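PDB 5L6G: FAD linked oxidase-like protein, which oxidises xylooligosaccharides at C1 to lactones with a bicovalently bound FAD, passing the electrons to oxygen to give hydrogen peroxide. Local coordinates for residues A[319-322]-A[328-331]. Sequence-based numbering, arbitrary orientation.
Sequences GFRH and EIDI
Ile329 reaches from the loop that follows helix 316-322 back to the last turn of that helix, where it meets Phe320 and Arg321. The bond from CA to CB of Ile329 points toward the helix, and CB then splits into two branches, one for each partner. The CG2 methyl goes to Phe320. It comes in at the edge of the ring, near its plane, and lies 4.1 Å from both CD2 and CE2 of Phe320. The other branch goes to Arg321. CG1 of Ile329 rests 3.6 Å from CG of Arg321 and 3.7 Å from its CD. The branch then turns (chi2 -67°) and brings CD1 of Ile329 to 3.5 Å from CG of Arg321. The same methyl also lies 4.0 Å from CA of Arg321, so the tip of the isoleucine is set against the helix backbone. The side chains of Ile329 and Arg321 cross at about a right angle. With CG anti to the backbone N (chi1 -178°), the ring of Phe320 is carried out from the helix to where CG2 of Ile329 meets its edge. Arg321 gives only its aliphatic part to Ile329, and its guanidinium group lies beyond the contact. Ile329 also touches Ala324 of its own loop, and Pro156 and Thr140, the latter on helix 135-146; the last two tie this loop to the FAD-binding region. Pro156 follows Cys155, one of the two residues bonded to the flavin, and the side chain of Phe320 is about 5 Å from that of the substrate-binding Thr154. An alanine in place of Ile329 would probably leave the ring edge of Phe320 and the Arg321 methylenes without their partner from the loop. No hydrogen bond or salt bridge links the two segments. Their direct contact depends on van der Waals packing of hydrocarbon groups at the protein surface.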
loop_
_atom_site.group_PDB
_atom_site.type_symbol
_atom_site.label_atom_id
_atom_site.label_comp_id
_atom_site.label_asym_id
_atom_site.label_seq_id
_atom_site.Cartn_x
_atom_site.Cartn_y
_atom_site.Cartn_z
ATOM N N GLY A 319 5.563 -18.181 -6.908
ATOM C CA GLY A 319 6.119 -17.321 -5.850
ATOM C C GLY A 319 5.065 -16.330 -5.378
ATOM O O GLY A 319 4.899 -16.076 -4.179
ATOM N N PHE A 320 4.348 -15.752 -6.335
ATOM C CA PHE A 320 3.325 -14.796 -5.978
ATOM C C PHE A 320 2.209 -15.478 -5.200
ATOM O O PHE A 320 1.783 -14.961 -4.177
ATOM C CB PHE A 320 2.767 -14.050 -7.202
ATOM C CG PHE A 320 1.730 -13.027 -6.840
ATOM C CD1 PHE A 320 2.098 -11.843 -6.213
ATOM C CD2 PHE A 320 0.384 -13.259 -7.073
ATOM C CE1 PHE A 320 1.143 -10.899 -5.847
ATOM C CE2 PHE A 320 -0.575 -12.306 -6.711
ATOM C CZ PHE A 320 -0.188 -11.134 -6.091
ATOM N N ARG A 321 1.759 -16.644 -5.658
ATOM C CA ARG A 321 0.695 -17.364 -4.955
ATOM C C ARG A 321 1.108 -17.740 -3.539
ATOM O O ARG A 321 0.294 -17.715 -2.622
ATOM C CB ARG A 321 0.280 -18.639 -5.681
ATOM C CG ARG A 321 -0.317 -18.428 -7.053
ATOM C CD ARG A 321 -1.100 -19.650 -7.521
ATOM N NE ARG A 321 -0.240 -20.789 -7.818
ATOM C CZ ARG A 321 0.472 -20.951 -8.940
ATOM N NH1 ARG A 321 0.446 -20.044 -9.913
ATOM N NH2 ARG A 321 1.224 -22.039 -9.097
ATOM N N HIS A 322 2.375 -18.098 -3.370
ATOM C CA HIS A 322 2.877 -18.515 -2.061
ATOM C C HIS A 322 2.563 -17.503 -0.949
ATOM O O HIS A 322 2.193 -17.891 0.153
ATOM C CB HIS A 322 4.388 -18.719 -2.104
ATOM C CG HIS A 322 4.947 -19.195 -0.802
ATOM N ND1 HIS A 322 4.929 -20.520 -0.428
ATOM C CD2 HIS A 322 5.492 -18.518 0.234
ATOM C CE1 HIS A 322 5.449 -20.640 0.781
ATOM N NE2 HIS A 322 5.802 -19.439 1.203
ATOM N N GLU A 328 -8.103 -17.399 -4.954
ATOM C CA GLU A 328 -8.150 -16.746 -6.259
ATOM C C GLU A 328 -6.966 -15.793 -6.446
ATOM O O GLU A 328 -6.691 -14.942 -5.590
ATOM C CB GLU A 328 -9.469 -15.982 -6.433
ATOM C CG GLU A 328 -10.499 -16.663 -7.325
ATOM C CD GLU A 328 -10.297 -16.343 -8.802
ATOM O OE1 GLU A 328 -9.336 -16.876 -9.407
ATOM O OE2 GLU A 328 -11.107 -15.564 -9.367
ATOM N N ILE A 329 -6.282 -15.935 -7.578
ATOM C CA ILE A 329 -5.192 -15.035 -7.951
ATOM C C ILE A 329 -5.635 -14.029 -9.011
ATOM O O ILE A 329 -5.503 -12.831 -8.817
ATOM C CB ILE A 329 -4.009 -15.847 -8.492
ATOM C CG1 ILE A 329 -3.531 -16.829 -7.418
ATOM C CG2 ILE A 329 -2.871 -14.941 -8.936
ATOM C CD1 ILE A 329 -2.920 -16.173 -6.204
ATOM N N ASP A 330 -6.146 -14.530 -10.132
ATOM C CA ASP A 330 -6.538 -13.674 -11.258
ATOM C C ASP A 330 -7.954 -13.148 -11.022
ATOM O O ASP A 330 -8.908 -13.588 -11.650
ATOM C CB ASP A 330 -6.434 -14.454 -12.573
ATOM C CG ASP A 330 -6.660 -13.576 -13.798
ATOM O OD1 ASP A 330 -6.723 -12.333 -13.665
ATOM O OD2 ASP A 330 -6.795 -14.133 -14.891
ATOM N N ILE A 331 -8.075 -12.204 -10.102
ATOM C CA ILE A 331 -9.371 -11.690 -9.677
ATOM C C ILE A 331 -9.795 -10.493 -10.514
ATOM O O ILE A 331 -9.114 -9.474 -10.531
ATOM C CB ILE A 331 -9.345 -11.245 -8.211
ATOM C CG1 ILE A 331 -8.879 -12.384 -7.301
ATOM C CG2 ILE A 331 -10.728 -10.749 -7.789
ATOM C CD1 ILE A 331 -8.481 -11.930 -5.910
#